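Local structure of thiosulfate sulfurtransferase (Pseudomonas aeruginosa, 1YT8) at residues G392-D397 / E425-A430; L396-S401 / A413-S418; K421-R426 / L482-I487; Y433-G438 / K456-L461. The protein probably transfers sulfur from thiosulfate to cyanide and is built from repeated rhodanese-like domains. All blocks are in the same frame, centred on the assembly; numbering follows the deposited sequence.

Contact 1. Residues G392-D397 / E425-A430; sequences GTRVLD and ERLGTA
L427, near the C-terminal end of helix 420-427, meets R394 with both its carbonyl and its side chain. R394 NH2 donates to L427 O at 3.2 Å, arriving on a lone pair in the carbonyl plane, although the N-H is bent (144°). A water doubles the link: it accepts from R394 NE at 3.0 Å and donates to L427 O at 2.9 Å. Two donors thus grip an oxygen at the helix end, where partial negative charge would probably favour a cationic partner such as arginine. The guanidinium gets there because R394 leaves the strand with CG anti to the backbone N (chi1 176°) and then bends at chi2 and chi3, which brings L427 CD2 over the centre of one guanidinium face, 3.7 Å from CZ. The other leucine branch, CD1, presses tightly on L396 CD2 at 3.5 Å, so the forked leucine serves a polar and an apolar neighbour at once. G428 follows with a positive phi that suits glycine and turns the chain out of the helix. At A430 a small side chain fits the close approach to the strand, its CB 3.7 Å from both G392 O and R394 CB. The helix and its exit turn thus lie on the sheet face bearing R394 and L396, with strand 432-436 pairing alongside strand 393-397, Y433 touching R394, and A483 of a later loop touching L427.

Contact 2. Residues L396-S401 / A413-S418; sequences LDFTAS and AWVLRS
V415 sets its CG2 methyl over one face of the F398 ring, 3.8 Å from the centroid and 15° off the normal, a CH-pi contact. F398 turns its ring there by placing CG anti to its carbonyl carbon (chi1 -69°), and R417 CB meets the ring edge. The other V415 methyl, CG1, packs on L396 CD2 at 4.1 Å, so the two methyls of this beta-branched residue each find a different apolar partner. Around this centre strands 393-397 and 413-414 pair in parallel as the two ends of a beta-alpha-beta unit: D397 N donates to A413 O (2.8 Å), and V415 N to D397 O (3.2 Å). Farther out, S401 CB lies over the six-membered ring of W414, 3.7 Å from its centroid, while the hydroxyl of S401 turns to D488. In the indole plane W414 NE1 donates to T399 O at 2.7 Å; the nitrogen lies close to the line of the C=O bond, but the N-H itself is bent (146°). T399 N is in turn held by D397 OD1 (3.1 Å), approached from above the carboxylate plane, in an Asx turn. The aspartate therefore shapes the loop that offers T399 O, the tryptophan pins it, and the N-H of a buried indole is satisfied by a backbone carbonyl.

Contact 3. Residues K421-R426 / L482-I487; sequences KQALER and LASPRI
R426 reaches A483 through a long extended arm: CG stands anti to its carbonyl carbon (chi1 -76°), and from CG to NE the chain runs straight away from the helix, carrying the guanidinium along the loop 482-487. There NH1 makes a weak hydrogen bond to A483 O, 3.3 Å long with an N-H angle of 152°, and the guanidinium turns its edge to the loop, with S484 CA and P485 CD also near its plane. R426 CD passes 3.6 Å from A483 O, so the aliphatic part of the arm touches the same carbonyl that its tip addresses. One turn earlier, Q422 CD lies over the centre of one guanidinium face, which would limit the rotation of a side chain that remains exposed to solvent. Nearer the helix axis the fit depends on small residues. A423 brings its CA to 3.6 Å from A483 O and its CB to 4.0 Å from A483 CB, an approach that suits two alanines well. A423 CB also lies 3.9 Å from S484 OG, whose hydrogen-bonding partner is L416 N. The loop comes after helix 464-470 and runs beside strand 413-414: A483 pairs through its backbone with W414, which L482, S484 and R486 also touch. Helix 420-427 flanks it through A423 and R426, and farther on I487 reaches helix 32-35, part of the N-terminal rhodanese-like domain.

Contact 4. Residues Y433-G438 / K456-L461; sequences YVLTCG and KPVFLL
Y433 and P457 open a run of four backbone hydrogen bonds between parallel strands: Y433 N donates to P457 O (2.9 Å), F459 N to Y433 O (2.8 Å), L435 N to F459 O (2.8 Å) and L461 N to L435 O (3.0 Å). Y433, L435 and F459 thus each use both N-H and carbonyl here. P457 has no N-H to place and serves purely as an acceptor at the start of the pairing. V434 and T436 turn their backbone groups the other way, to R394, L396 and F398, so strand 432-436 is satisfied along both edges. This is the pattern of an inner strand in the parallel sheet of the rhodanese fold, and helix 441-454 makes the crossover between the two strands. C437 directly follows the strand, as C193 of the sulfite pocket follows strand 188-192 in another repeat. Side chains alternate between the two sheet faces. Toward helix 441-454, L435 CG rests on V458 CG1 (3.9 Å), while on the opposite face V434 CG1 packs against L461 CB (4.2 Å). The edge of the Y433 ring meets the aliphatic K456 CB at 3.8 Å from CE2. T436 places OG1 anti to its backbone N (chi1 -170°), beside L461 CD2 at 3.5 Å; the hydroxyl is hydrogen-bonded to that of T465.

In the fold
Contacts 1, 2 and 4 lie within the last rhodanese-like domain, and contact 3 joins its helix 420-427 to the loop between helices 464-470 and 501-512. Contacts 1, 2 and 4 share one parallel sheet, ordered 378-379, 458-461, 432-436, 393-397, 413-414; contact 4 pairs its inner strands 458-461 and 432-436, and contact 2 its edge at 413-414. Helix 420-427 links contacts 1 and 3, centres about 10 Å apart. Contacts 2 and 3 are the closest, about 8 Å between centres, joined by a probable hydrogen bond from A483 N to W414 O. Along the chain contacts 1 and 2 start together, contact 4 follows, and contact 3, returning from 482-487, encloses it. The late loop thereby ties sheet edge and helix together.

Contact 1. Residues G392-D397 / E425-A430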
loop_
_atom_site.group_PDB
_atom_site.type_symbol
_atom_site.label_atom_id
_atom_site.label_comp_id
_atom_site.label_asym_id
_atom_site.label_seq_id
_atom_site.Cartn_x
_atom_site.Cartn_y
_atom_site.Cartn_z
ATOM N N GLY A 392 27.677 -3.832 28.399
ATOM C CA GLY A 392 27.104 -2.590 28.886
ATOM C C GLY A 392 26.382 -1.759 27.838
ATOM O O GLY A 392 25.608 -0.862 28.180
ATOM N N THR A 393 26.630 -2.042 26.563
ATOM C CA THR A 393 25.986 -1.291 25.494
ATOM C C THR A 393 24.853 -2.091 24.872
ATOM O O THR A 393 25.068 -3.197 24.371
ATOM C CB THR A 393 26.989 -0.918 24.382
ATOM O OG1 THR A 393 28.014 -0.075 24.921
ATOM C CG2 THR A 393 26.283 -0.183 23.252
ATOM N N ARG A 394 23.647 -1.531 24.907
ATOM C CA ARG A 394 22.485 -2.195 24.325
ATOM C C ARG A 394 22.109 -1.537 23.001
ATOM O O ARG A 394 21.867 -0.328 22.934
ATOM C CB ARG A 394 21.289 -2.145 25.280
ATOM C CG ARG A 394 20.004 -2.742 24.695
ATOM C CD ARG A 394 20.180 -4.223 24.351
ATOM N NE ARG A 394 20.178 -5.064 25.543
ATOM C CZ ARG A 394 20.508 -6.353 25.556
ATOM N NH1 ARG A 394 20.875 -6.965 24.438
ATOM N NH2 ARG A 394 20.456 -7.034 26.690
ATOM N N VAL A 395 22.084 -2.337 21.944
ATOM C CA VAL A 395 21.728 -1.832 20.626
ATOM C C VAL A 395 20.303 -2.261 20.309
ATOM O O VAL A 395 19.978 -3.444 20.366
ATOM C CB VAL A 395 22.671 -2.385 19.541
ATOM C CG1 VAL A 395 22.213 -1.917 18.162
ATOM C CG2 VAL A 395 24.099 -1.919 19.810
ATOM N N LEU A 396 19.457 -1.286 19.989
ATOM C CA LEU A 396 18.063 -1.540 19.649
ATOM C C LEU A 396 17.862 -1.266 18.162
ATOM O O LEU A 396 18.203 -0.186 17.677
ATOM C CB LEU A 396 17.146 -0.627 20.468
ATOM C CG LEU A 396 17.286 -0.708 21.988
ATOM C CD1 LEU A 396 16.232 0.183 22.641
ATOM C CD2 LEU A 396 17.127 -2.158 22.446
ATOM N N ASP A 397 17.305 -2.243 17.448
ATOM C CA ASP A 397 17.065 -2.130 16.010
ATOM C C ASP A 397 15.571 -1.917 15.742
ATOM O O ASP A 397 14.752 -2.774 16.062
ATOM C CB ASP A 397 17.533 -3.412 15.312
ATOM C CG ASP A 397 17.761 -3.224 13.824
ATOM O OD1 ASP A 397 17.188 -2.276 13.240
ATOM O OD2 ASP A 397 18.510 -4.035 13.235
ATOM N N GLU A 425 12.255 -3.653 29.537
ATOM C CA GLU A 425 12.170 -4.456 30.749
ATOM C C GLU A 425 12.798 -5.818 30.474
ATOM O O GLU A 425 13.613 -6.300 31.261
ATOM C CB GLU A 425 10.711 -4.641 31.182
ATOM C CG GLU A 425 10.000 -3.349 31.531
ATOM C CD GLU A 425 8.574 -3.571 32.004
ATOM O OE1 GLU A 425 7.866 -4.410 31.405
ATOM O OE2 GLU A 425 8.155 -2.895 32.966
ATOM N N ARG A 426 12.425 -6.428 29.350
ATOM C CA ARG A 426 12.960 -7.737 28.970
ATOM C C ARG A 426 14.477 -7.748 28.796
ATOM O O ARG A 426 15.154 -8.677 29.241
ATOM C CB ARG A 426 12.310 -8.223 27.666
ATOM C CG ARG A 426 10.897 -8.746 27.834
ATOM C CD ARG A 426 10.263 -9.106 26.492
ATOM N NE ARG A 426 8.937 -9.690 26.684
ATOM C CZ ARG A 426 8.051 -9.891 25.714
ATOM N NH1 ARG A 426 8.336 -9.554 24.463
ATOM N NH2 ARG A 426 6.880 -10.449 25.997
ATOM N N LEU A 427 15.006 -6.719 28.145
ATOM C CA LEU A 427 16.437 -6.629 27.893
ATOM C C LEU A 427 17.266 -6.333 29.139
ATOM O O LEU A 427 18.497 -6.431 29.114
ATOM C CB LEU A 427 16.696 -5.580 26.812
ATOM C CG LEU A 427 16.126 -5.995 25.450
ATOM C CD1 LEU A 427 16.147 -4.826 24.481
ATOM C CD2 LEU A 427 16.935 -7.167 24.903
ATOM N N GLY A 428 16.591 -5.977 30.227
ATOM C CA GLY A 428 17.291 -5.696 31.466
ATOM C C GLY A 428 17.764 -4.261 31.560
ATOM O O GLY A 428 17.045 -3.335 31.189
ATOM N N THR A 429 18.970 -4.071 32.073
ATOM C CA THR A 429 19.517 -2.732 32.203
ATOM C C THR A 429 20.779 -2.628 31.365
ATOM O O THR A 429 21.405 -3.639 31.039
ATOM C CB THR A 429 19.856 -2.396 33.671
ATOM O OG1 THR A 429 20.874 -3.284 34.145
ATOM C CG2 THR A 429 18.621 -2.541 34.548
ATOM N N ALA A 430 21.136 -1.405 31.003
ATOM C CA ALA A 430 22.327 -1.157 30.209
ATOM C C ALA A 430 22.973 0.125 30.708
ATOM O O ALA A 430 22.330 0.927 31.386
ATOM C CB ALA A 430 21.959 -1.018 28.741
HETATM O O HOH W 1 19.471 -3.850 28.187
#

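Contact 2. Residues L396-S401 / A413-S418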
loop_
_atom_site.group_PDB
_atom_site.type_symbol
_atom_site.label_atom_id
_atom_site.label_comp_id
_atom_site.label_asym_id
_atom_site.label_seq_id
_atom_site.Cartn_x
_atom_site.Cartn_y
_atom_site.Cartn_z
ATOM N N LEU A 396 19.457 -1.286 19.989
ATOM C CA LEU A 396 18.063 -1.540 19.649
ATOM C C LEU A 396 17.862 -1.266 18.162
ATOM O O LEU A 396 18.203 -0.186 17.677
ATOM C CB LEU A 396 17.146 -0.627 20.468
ATOM C CG LEU A 396 17.286 -0.708 21.988
ATOM C CD1 LEU A 396 16.232 0.183 22.641
ATOM C CD2 LEU A 396 17.127 -2.158 22.446
ATOM N N ASP A 397 17.305 -2.243 17.448
ATOM C CA ASP A 397 17.065 -2.130 16.010
ATOM C C ASP A 397 15.571 -1.917 15.742
ATOM O O ASP A 397 14.752 -2.774 16.062
ATOM C CB ASP A 397 17.533 -3.412 15.312
ATOM C CG ASP A 397 17.761 -3.224 13.824
ATOM O OD1 ASP A 397 17.188 -2.276 13.240
ATOM O OD2 ASP A 397 18.510 -4.035 13.235
ATOM N N PHE A 398 15.233 -0.782 15.138
ATOM C CA PHE A 398 13.844 -0.434 14.842
ATOM C C PHE A 398 13.375 -0.771 13.426
ATOM O O PHE A 398 12.211 -0.531 13.085
ATOM C CB PHE A 398 13.630 1.060 15.103
ATOM C CG PHE A 398 13.683 1.432 16.558
ATOM C CD1 PHE A 398 12.517 1.521 17.309
ATOM C CD2 PHE A 398 14.904 1.649 17.186
ATOM C CE1 PHE A 398 12.564 1.822 18.670
ATOM C CE2 PHE A 398 14.962 1.948 18.549
ATOM C CZ PHE A 398 13.791 2.034 19.290
ATOM N N THR A 399 14.263 -1.311 12.596
ATOM C CA THR A 399 13.871 -1.660 11.230
ATOM C C THR A 399 12.814 -2.767 11.282
ATOM O O THR A 399 12.602 -3.377 12.326
ATOM C CB THR A 399 15.082 -2.143 10.399
ATOM O OG1 THR A 399 14.723 -2.194 9.012
ATOM C CG2 THR A 399 15.523 -3.526 10.846
ATOM N N ALA A 400 12.151 -3.026 10.158
ATOM C CA ALA A 400 11.125 -4.067 10.117
ATOM C C ALA A 400 11.740 -5.410 10.498
ATOM O O ALA A 400 12.888 -5.695 10.141
ATOM C CB ALA A 400 10.513 -4.144 8.721
ATOM N N SER A 401 10.981 -6.233 11.220
ATOM C CA SER A 401 11.486 -7.532 11.657
ATOM C C SER A 401 12.025 -8.359 10.496
ATOM O O SER A 401 13.004 -9.093 10.656
ATOM C CB SER A 401 10.401 -8.321 12.410
ATOM O OG SER A 401 9.335 -8.708 11.564
ATOM N N ALA A 413 19.195 -5.969 19.310
ATOM C CA ALA A 413 17.914 -6.541 19.705
ATOM C C ALA A 413 16.816 -5.885 18.871
ATOM O O ALA A 413 16.755 -4.661 18.768
ATOM C CB ALA A 413 17.656 -6.290 21.195
ATOM N N TRP A 414 15.959 -6.694 18.256
ATOM C CA TRP A 414 14.875 -6.128 17.463
ATOM C C TRP A 414 13.750 -5.710 18.405
ATOM O O TRP A 414 13.408 -6.433 19.345
ATOM C CB TRP A 414 14.334 -7.138 16.443
ATOM C CG TRP A 414 13.222 -6.552 15.626
ATOM C CD1 TRP A 414 13.341 -5.640 14.615
ATOM C CD2 TRP A 414 11.817 -6.755 15.821
ATOM N NE1 TRP A 414 12.094 -5.257 14.172
ATOM C CE2 TRP A 414 11.142 -5.925 14.895
ATOM C CE3 TRP A 414 11.063 -7.555 16.692
ATOM C CZ2 TRP A 414 9.742 -5.872 14.814
ATOM C CZ3 TRP A 414 9.668 -7.502 16.611
ATOM C CH2 TRP A 414 9.025 -6.663 15.676
ATOM N N VAL A 415 13.170 -4.544 18.146
ATOM C CA VAL A 415 12.092 -4.037 18.981
ATOM C C VAL A 415 11.008 -3.335 18.174
ATOM O O VAL A 415 11.222 -2.932 17.028
ATOM C CB VAL A 415 12.609 -3.007 20.018
ATOM C CG1 VAL A 415 13.649 -3.643 20.928
ATOM C CG2 VAL A 415 13.206 -1.811 19.299
ATOM N N LEU A 416 9.846 -3.205 18.797
ATOM C CA LEU A 416 8.706 -2.503 18.228
ATOM C C LEU A 416 8.708 -1.173 18.963
ATOM O O LEU A 416 8.729 -1.147 20.193
ATOM C CB LEU A 416 7.397 -3.229 18.544
ATOM C CG LEU A 416 6.995 -4.450 17.721
ATOM C CD1 LEU A 416 5.714 -5.044 18.300
ATOM C CD2 LEU A 416 6.794 -4.041 16.265
ATOM N N ARG A 417 8.693 -0.072 18.229
ATOM C CA ARG A 417 8.690 1.226 18.879
ATOM C C ARG A 417 7.445 1.393 19.749
ATOM O O ARG A 417 7.478 2.084 20.769
ATOM C CB ARG A 417 8.746 2.344 17.840
ATOM C CG ARG A 417 8.779 3.729 18.463
ATOM C CD ARG A 417 8.802 4.808 17.413
ATOM N NE ARG A 417 8.614 6.131 17.997
ATOM C CZ ARG A 417 8.107 7.165 17.337
ATOM N NH1 ARG A 417 7.740 7.023 16.068
ATOM N NH2 ARG A 417 7.951 8.335 17.946
ATOM N N SER A 418 6.358 0.737 19.349
ATOM C CA SER A 418 5.085 0.815 20.062
ATOM C C SER A 418 5.044 0.020 21.362
ATOM O O SER A 418 4.098 0.149 22.136
ATOM C CB SER A 418 3.945 0.344 19.152
ATOM O OG SER A 418 4.082 -1.030 18.827
HETATM O O HOH W 2 10.550 -2.300 14.612
#

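Contact 3. Residues K421-R426 / L482-I487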
loop_
_atom_site.group_PDB
_atom_site.type_symbol
_atom_site.label_atom_id
_atom_site.label_comp_id
_atom_site.label_asym_id
_atom_site.label_seq_id
_atom_site.Cartn_x
_atom_site.Cartn_y
_atom_site.Cartn_z
ATOM N N LYS A 421 8.408 -0.050 26.351
ATOM C CA LYS A 421 8.442 -0.286 27.790
ATOM C C LYS A 421 8.717 -1.758 28.063
ATOM O O LYS A 421 9.631 -2.108 28.814
ATOM C CB LYS A 421 7.116 0.119 28.437
ATOM C CG LYS A 421 7.095 -0.064 29.950
ATOM C CD LYS A 421 5.764 0.378 30.540
ATOM C CE LYS A 421 5.767 0.291 32.063
ATOM N NZ LYS A 421 5.948 -1.106 32.549
ATOM N N GLN A 422 7.926 -2.618 27.432
ATOM C CA GLN A 422 8.078 -4.056 27.602
ATOM C C GLN A 422 9.435 -4.555 27.108
ATOM O O GLN A 422 10.071 -5.386 27.755
ATOM C CB GLN A 422 6.960 -4.786 26.858
ATOM C CG GLN A 422 6.994 -6.294 27.033
ATOM C CD GLN A 422 5.921 -7.002 26.225
ATOM O OE1 GLN A 422 5.866 -6.881 24.998
ATOM N NE2 GLN A 422 5.064 -7.746 26.910
ATOM N N ALA A 423 9.880 -4.049 25.963
ATOM C CA ALA A 423 11.158 -4.476 25.402
ATOM C C ALA A 423 12.326 -4.153 26.323
ATOM O O ALA A 423 13.200 -4.991 26.550
ATOM C CB ALA A 423 11.376 -3.826 24.049
ATOM N N LEU A 424 12.342 -2.931 26.845
ATOM C CA LEU A 424 13.412 -2.501 27.733
ATOM C C LEU A 424 13.434 -3.320 29.019
ATOM O O LEU A 424 14.504 -3.644 29.534
ATOM C CB LEU A 424 13.267 -1.008 28.045
ATOM C CG LEU A 424 13.430 -0.074 26.843
ATOM C CD1 LEU A 424 13.191 1.367 27.268
ATOM C CD2 LEU A 424 14.824 -0.231 26.258
ATOM N N GLU A 425 12.255 -3.653 29.537
ATOM C CA GLU A 425 12.170 -4.456 30.749
ATOM C C GLU A 425 12.798 -5.818 30.474
ATOM O O GLU A 425 13.613 -6.300 31.261
ATOM C CB GLU A 425 10.711 -4.641 31.182
ATOM C CG GLU A 425 10.000 -3.349 31.531
ATOM C CD GLU A 425 8.574 -3.571 32.004
ATOM O OE1 GLU A 425 7.866 -4.410 31.405
ATOM O OE2 GLU A 425 8.155 -2.895 32.966
ATOM N N ARG A 426 12.425 -6.428 29.350
ATOM C CA ARG A 426 12.960 -7.737 28.970
ATOM C C ARG A 426 14.477 -7.748 28.796
ATOM O O ARG A 426 15.154 -8.677 29.241
ATOM C CB ARG A 426 12.310 -8.223 27.666
ATOM C CG ARG A 426 10.897 -8.746 27.834
ATOM C CD ARG A 426 10.263 -9.106 26.492
ATOM N NE ARG A 426 8.937 -9.690 26.684
ATOM C CZ ARG A 426 8.051 -9.891 25.714
ATOM N NH1 ARG A 426 8.336 -9.554 24.463
ATOM N NH2 ARG A 426 6.880 -10.449 25.997
ATOM N N LEU A 482 14.959 -11.179 19.702
ATOM C CA LEU A 482 13.705 -10.454 19.522
ATOM C C LEU A 482 13.168 -10.039 20.886
ATOM O O LEU A 482 12.777 -10.884 21.691
ATOM C CB LEU A 482 12.681 -11.342 18.809
ATOM C CG LEU A 482 13.145 -11.961 17.486
ATOM C CD1 LEU A 482 12.064 -12.886 16.944
ATOM C CD2 LEU A 482 13.468 -10.860 16.483
ATOM N N ALA A 483 13.153 -8.736 21.141
ATOM C CA ALA A 483 12.676 -8.210 22.412
ATOM C C ALA A 483 11.195 -7.845 22.339
ATOM O O ALA A 483 10.607 -7.396 23.322
ATOM C CB ALA A 483 13.501 -6.992 22.808
ATOM N N SER A 484 10.608 -8.036 21.161
ATOM C CA SER A 484 9.193 -7.750 20.923
ATOM C C SER A 484 8.639 -8.849 20.026
ATOM O O SER A 484 9.392 -9.535 19.344
ATOM C CB SER A 484 9.018 -6.405 20.203
ATOM O OG SER A 484 9.466 -5.311 20.982
ATOM N N PRO A 485 7.310 -9.033 20.014
ATOM C CA PRO A 485 6.708 -10.069 19.167
ATOM C C PRO A 485 6.679 -9.602 17.707
ATOM O O PRO A 485 6.447 -8.425 17.443
ATOM C CB PRO A 485 5.309 -10.218 19.757
ATOM C CG PRO A 485 4.993 -8.809 20.187
ATOM C CD PRO A 485 6.288 -8.374 20.851
ATOM N N ARG A 486 6.919 -10.513 16.764
ATOM C CA ARG A 486 6.906 -10.142 15.348
ATOM C C ARG A 486 5.488 -10.013 14.808
ATOM O O ARG A 486 4.978 -10.920 14.151
ATOM C CB ARG A 486 7.673 -11.162 14.496
ATOM C CG ARG A 486 9.178 -11.117 14.662
ATOM C CD ARG A 486 9.882 -12.025 13.656
ATOM N NE ARG A 486 9.769 -11.543 12.281
ATOM C CZ ARG A 486 10.351 -12.126 11.236
ATOM N NH1 ARG A 486 11.086 -13.216 11.410
ATOM N NH2 ARG A 486 10.214 -11.613 10.019
ATOM N N ILE A 487 4.859 -8.877 15.086
ATOM C CA ILE A 487 3.502 -8.618 14.619
ATOM C C ILE A 487 3.468 -7.382 13.724
ATOM O O ILE A 487 2.392 -6.867 13.410
ATOM C CB ILE A 487 2.546 -8.374 15.806
ATOM C CG1 ILE A 487 3.064 -7.205 16.655
ATOM C CG2 ILE A 487 2.412 -9.645 16.636
ATOM C CD1 ILE A 487 2.114 -6.764 17.757
#

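Contact 4. Residues Y433-G438 / K456-L461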
loop_
_atom_site.group_PDB
_atom_site.type_symbol
_atom_site.label_atom_id
_atom_site.label_comp_id
_atom_site.label_asym_id
_atom_site.label_seq_id
_atom_site.Cartn_x
_atom_site.Cartn_y
_atom_site.Cartn_z
ATOM N N TYR A 433 22.450 3.110 25.621
ATOM C CA TYR A 433 21.702 2.556 24.498
ATOM C C TYR A 433 22.097 3.237 23.199
ATOM O O TYR A 433 22.367 4.437 23.173
ATOM C CB TYR A 433 20.200 2.766 24.697
ATOM C CG TYR A 433 19.584 1.981 25.825
ATOM C CD1 TYR A 433 19.033 0.717 25.605
ATOM C CD2 TYR A 433 19.526 2.509 27.112
ATOM C CE1 TYR A 433 18.436 0.004 26.642
ATOM C CE2 TYR A 433 18.936 1.806 28.153
ATOM C CZ TYR A 433 18.392 0.556 27.914
ATOM O OH TYR A 433 17.816 -0.131 28.953
ATOM N N VAL A 434 22.122 2.460 22.124
ATOM C CA VAL A 434 22.427 2.978 20.802
ATOM C C VAL A 434 21.280 2.491 19.921
ATOM O O VAL A 434 21.026 1.290 19.834
ATOM C CB VAL A 434 23.763 2.437 20.261
ATOM C CG1 VAL A 434 23.981 2.950 18.839
ATOM C CG2 VAL A 434 24.912 2.891 21.162
ATOM N N LEU A 435 20.576 3.425 19.291
ATOM C CA LEU A 435 19.437 3.067 18.450
ATOM C C LEU A 435 19.790 3.085 16.966
ATOM O O LEU A 435 20.551 3.936 16.507
ATOM C CB LEU A 435 18.275 4.031 18.713
ATOM C CG LEU A 435 18.026 4.424 20.178
ATOM C CD1 LEU A 435 16.764 5.271 20.243
ATOM C CD2 LEU A 435 17.886 3.191 21.063
ATOM N N THR A 436 19.229 2.143 16.216
ATOM C CA THR A 436 19.492 2.074 14.788
ATOM C C THR A 436 18.273 1.581 14.016
ATOM O O THR A 436 17.266 1.177 14.593
ATOM C CB THR A 436 20.682 1.122 14.484
ATOM O OG1 THR A 436 21.068 1.250 13.108
ATOM C CG2 THR A 436 20.288 -0.330 14.746
ATOM N N CYS A 437 18.386 1.650 12.699
ATOM C CA CYS A 437 17.374 1.174 11.765
ATOM C C CYS A 437 18.077 1.294 10.423
ATOM O O CYS A 437 19.279 1.574 10.386
ATOM C CB CYS A 437 16.087 2.019 11.813
ATOM S SG CYS A 437 16.199 3.730 11.256
ATOM N N GLY A 438 17.356 1.078 9.330
ATOM C CA GLY A 438 17.984 1.158 8.023
ATOM C C GLY A 438 18.893 2.355 7.807
ATOM O O GLY A 438 20.066 2.202 7.457
ATOM N N LYS A 456 18.695 6.394 31.050
ATOM C CA LYS A 456 20.089 6.106 30.716
ATOM C C LYS A 456 20.543 6.903 29.494
ATOM O O LYS A 456 19.724 7.478 28.775
ATOM C CB LYS A 456 20.258 4.609 30.422
ATOM C CG LYS A 456 19.979 3.678 31.597
ATOM C CD LYS A 456 21.046 3.827 32.681
ATOM C CE LYS A 456 20.890 2.777 33.767
ATOM N NZ LYS A 456 19.554 2.857 34.419
ATOM N N PRO A 457 21.864 6.948 29.244
ATOM C CA PRO A 457 22.397 7.678 28.090
ATOM C C PRO A 457 21.914 6.983 26.816
ATOM O O PRO A 457 22.013 5.759 26.699
ATOM C CB PRO A 457 23.912 7.550 28.265
ATOM C CG PRO A 457 24.082 7.409 29.747
ATOM C CD PRO A 457 22.959 6.469 30.108
ATOM N N VAL A 458 21.381 7.753 25.873
ATOM C CA VAL A 458 20.891 7.177 24.622
ATOM C C VAL A 458 21.529 7.880 23.433
ATOM O O VAL A 458 21.605 9.112 23.394
ATOM C CB VAL A 458 19.344 7.290 24.510
ATOM C CG1 VAL A 458 18.864 6.649 23.210
ATOM C CG2 VAL A 458 18.685 6.609 25.700
ATOM N N PHE A 459 21.989 7.087 22.469
ATOM C CA PHE A 459 22.636 7.604 21.267
ATOM C C PHE A 459 22.006 7.055 19.994
ATOM O O PHE A 459 21.372 5.998 20.006
ATOM C CB PHE A 459 24.118 7.232 21.273
ATOM C CG PHE A 459 24.907 7.927 22.338
ATOM C CD1 PHE A 459 25.650 9.065 22.041
ATOM C CD2 PHE A 459 24.885 7.461 23.649
ATOM C CE1 PHE A 459 26.362 9.729 23.042
ATOM C CE2 PHE A 459 25.592 8.119 24.654
ATOM C CZ PHE A 459 26.330 9.254 24.349
ATOM N N LEU A 460 22.201 7.784 18.900
ATOM C CA LEU A 460 21.687 7.391 17.595
ATOM C C LEU A 460 22.867 7.027 16.702
ATOM O O LEU A 460 23.820 7.798 16.582
ATOM C CB LEU A 460 20.917 8.548 16.953
ATOM C CG LEU A 460 20.335 8.290 15.562
ATOM C CD1 LEU A 460 19.236 7.237 15.664
ATOM C CD2 LEU A 460 19.769 9.594 14.982
ATOM N N LEU A 461 22.810 5.851 16.089
ATOM C CA LEU A 461 23.879 5.426 15.197
ATOM C C LEU A 461 23.826 6.298 13.946
ATOM O O LEU A 461 22.826 6.299 13.221
ATOM C CB LEU A 461 23.706 3.954 14.817
ATOM C CG LEU A 461 24.781 3.366 13.898
ATOM C CD1 LEU A 461 26.149 3.525 14.545
ATOM C CD2 LEU A 461 24.490 1.894 13.638
#